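Local coordinates for protein pngf-ii (Elizabethkingia meningoseptica, PDB 4R4X) that probably removes N-linked glycans from glycoproteins and glycopeptides, acting as a peptide:N-glycosidase related to PNGase F, at residues 258-263 with 291-296. Numbering follows the deposited sequence.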
loop_
_atom_site.group_PDB
_atom_site.type_symbol
_atom_site.label_atom_id
_atom_site.label_comp_id
_atom_site.label_asym_id
_atom_site.label_seq_id
_atom_site.Cartn_x
_atom_site.Cartn_y
_atom_site.Cartn_z
ATOM N N ARG A 258 9.419 -7.518 -25.235
ATOM C CA ARG A 258 9.647 -8.349 -26.415
ATOM C C ARG A 258 8.595 -8.073 -27.468
ATOM O O ARG A 258 7.648 -7.313 -27.217
ATOM C CB ARG A 258 9.725 -9.818 -26.002
ATOM C CG ARG A 258 10.937 -10.038 -25.113
ATOM C CD ARG A 258 11.242 -11.483 -24.805
ATOM N NE ARG A 258 12.349 -11.556 -23.847
ATOM C CZ ARG A 258 13.051 -12.652 -23.564
ATOM N NH1 ARG A 258 12.764 -13.818 -24.112
ATOM N NH2 ARG A 258 14.050 -12.580 -22.705
ATOM N N ALA A 259 8.763 -8.667 -28.652
ATOM C CA ALA A 259 7.902 -8.356 -29.806
ATOM C C ALA A 259 6.409 -8.613 -29.562
ATOM O O ALA A 259 5.589 -7.824 -29.986
ATOM C CB ALA A 259 8.351 -9.150 -31.036
ATOM N N ILE A 260 6.091 -9.725 -28.903
ATOM C CA ILE A 260 4.737 -10.109 -28.528
ATOM C C ILE A 260 4.556 -9.956 -26.997
ATOM O O ILE A 260 5.482 -10.190 -26.251
ATOM C CB ILE A 260 4.450 -11.583 -28.880
ATOM C CG1 ILE A 260 4.848 -11.910 -30.318
ATOM C CG2 ILE A 260 2.967 -11.912 -28.698
ATOM C CD1 ILE A 260 4.835 -13.402 -30.619
ATOM N N SER A 261 3.366 -9.548 -26.559
ATOM C CA SER A 261 3.037 -9.495 -25.141
ATOM C C SER A 261 1.634 -10.040 -24.936
ATOM O O SER A 261 0.897 -10.299 -25.879
ATOM C CB SER A 261 3.056 -8.051 -24.616
ATOM O OG SER A 261 1.900 -7.359 -25.049
ATOM N N TYR A 262 1.231 -10.146 -23.681
ATOM C CA TYR A 262 -0.123 -10.569 -23.402
ATOM C C TYR A 262 -1.139 -9.592 -23.991
ATOM O O TYR A 262 -2.266 -9.997 -24.311
ATOM C CB TYR A 262 -0.298 -10.710 -21.900
ATOM C CG TYR A 262 -1.409 -11.620 -21.448
ATOM C CD1 TYR A 262 -1.341 -12.988 -21.630
ATOM C CD2 TYR A 262 -2.482 -11.114 -20.759
ATOM C CE1 TYR A 262 -2.354 -13.826 -21.164
ATOM C CE2 TYR A 262 -3.500 -11.924 -20.295
ATOM C CZ TYR A 262 -3.426 -13.286 -20.482
ATOM O OH TYR A 262 -4.430 -14.089 -19.991
ATOM N N TYR A 263 -0.747 -8.321 -24.147
ATOM C CA TYR A 263 -1.598 -7.293 -24.788
ATOM C C TYR A 263 -1.916 -7.607 -26.254
ATOM O O TYR A 263 -3.011 -7.319 -26.733
ATOM C CB TYR A 263 -0.955 -5.899 -24.672
ATOM C CG TYR A 263 -1.836 -4.720 -25.055
ATOM C CD1 TYR A 263 -3.022 -4.466 -24.379
ATOM C CD2 TYR A 263 -1.449 -3.821 -26.061
ATOM C CE1 TYR A 263 -3.819 -3.380 -24.706
ATOM C CE2 TYR A 263 -2.225 -2.706 -26.366
ATOM C CZ TYR A 263 -3.404 -2.499 -25.689
ATOM O OH TYR A 263 -4.220 -1.429 -25.973
ATOM N N PRO A 291 11.635 -16.451 -27.076
ATOM C CA PRO A 291 12.476 -15.364 -27.557
ATOM C C PRO A 291 11.696 -14.125 -28.003
ATOM O O PRO A 291 12.238 -13.029 -27.971
ATOM C CB PRO A 291 13.222 -16.008 -28.744
ATOM C CG PRO A 291 13.278 -17.457 -28.403
ATOM C CD PRO A 291 11.926 -17.720 -27.776
ATOM N N ASP A 292 10.436 -14.310 -28.401
ATOM C CA ASP A 292 9.602 -13.239 -28.933
ATOM C C ASP A 292 8.498 -12.769 -27.975
ATOM O O ASP A 292 7.722 -11.877 -28.326
ATOM C CB ASP A 292 8.939 -13.717 -30.234
ATOM C CG ASP A 292 9.914 -14.459 -31.140
ATOM O OD1 ASP A 292 10.859 -13.806 -31.604
ATOM O OD2 ASP A 292 9.764 -15.690 -31.336
ATOM N N TYR A 293 8.436 -13.340 -26.767
ATOM C CA TYR A 293 7.258 -13.137 -25.920
ATOM C C TYR A 293 7.604 -13.242 -24.443
ATOM O O TYR A 293 8.399 -14.103 -24.039
ATOM C CB TYR A 293 6.186 -14.181 -26.290
ATOM C CG TYR A 293 4.987 -14.227 -25.368
ATOM C CD1 TYR A 293 3.954 -13.327 -25.504
ATOM C CD2 TYR A 293 4.913 -15.169 -24.336
ATOM C CE1 TYR A 293 2.875 -13.346 -24.639
ATOM C CE2 TYR A 293 3.833 -15.213 -23.481
ATOM C CZ TYR A 293 2.817 -14.297 -23.643
ATOM O OH TYR A 293 1.736 -14.321 -22.824
ATOM N N LEU A 294 6.985 -12.352 -23.658
ATOM C CA LEU A 294 6.949 -12.446 -22.204
ATOM C C LEU A 294 5.507 -12.616 -21.707
ATOM O O LEU A 294 4.591 -11.953 -22.206
ATOM C CB LEU A 294 7.509 -11.186 -21.570
ATOM C CG LEU A 294 8.982 -10.928 -21.830
ATOM C CD1 LEU A 294 9.339 -9.571 -21.266
ATOM C CD2 LEU A 294 9.880 -12.027 -21.288
ATOM N N PRO A 295 5.307 -13.494 -20.711
ATOM C CA PRO A 295 3.983 -13.661 -20.117
ATOM C C PRO A 295 3.684 -12.498 -19.181
ATOM O O PRO A 295 4.603 -11.776 -18.813
ATOM C CB PRO A 295 4.111 -14.987 -19.345
ATOM C CG PRO A 295 5.561 -15.098 -19.013
ATOM C CD PRO A 295 6.316 -14.372 -20.087
ATOM N N PHE A 296 2.425 -12.292 -18.795
ATOM C CA PHE A 296 2.130 -11.186 -17.891
ATOM C C PHE A 296 2.635 -11.465 -16.460
ATOM O O PHE A 296 2.939 -12.619 -16.102
ATOM C CB PHE A 296 0.646 -10.788 -17.927
ATOM C CG PHE A 296 -0.284 -11.727 -17.229
ATOM C CD1 PHE A 296 -0.595 -11.544 -15.886
ATOM C CD2 PHE A 296 -0.888 -12.776 -17.911
ATOM C CE1 PHE A 296 -1.471 -12.397 -15.237
ATOM C CE2 PHE A 296 -1.784 -13.628 -17.275
ATOM C CZ PHE A 296 -2.081 -13.436 -15.928
HETATM O O HOH W 1 11.225 -10.104 -29.062
HETATM O O HOH W 2 3.194 -9.659 -21.577
#
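R258 lies across L294 at the start of a loop-to-loop contact in the PNGase F-type beta-sandwich. Here the connection between strand 248-253 and helix 262-268 runs beside the loop that leads into strand 297-303, the neighbour of 248-253 in the large antiparallel sheet. The R258 chain is extended from CG to NE and crosses the leucine at about a right angle, and L294 CD2 sits over one face of the guanidinium, 3.6 Å from R258 NE and offset toward its rim. R258 NH1 is bonded to the carbonyl of T290. One residue on, A259 N donates to a water that in turn donates to P291 O. The sole direct hydrogen bond between the segments follows: I260 N to D292 O, 2.8 Å, with an N-H...O angle of 160° and the donor nearly in line with C=O. I260 CG2, anti to the backbone N, reaches Y293 CD1 at 3.6 Å, while I260 O receives a CA-H...O contact from Y293 CA. S261 occupies the N-cap position of the helix, its OG accepting a weak bond from Y263 N. Y262 N donates to a second water, 2.9 Å from that water's oxygen, which in turn donates to L294 O at 2.8 Å, bridging backbones too far apart to bond directly. Y262 OH hydrogen-bonds with Q394 OE1 and Y293 OH with G286 O, which gives both phenol ends a polar partner. The Y262 and F296 rings meet obliquely, planes at 49°, and F296 CD2 stands 3.4 Å above the centre of the tyrosine ring, whose edge meets Y293 OH, 3.6 Å from Y262 CD1.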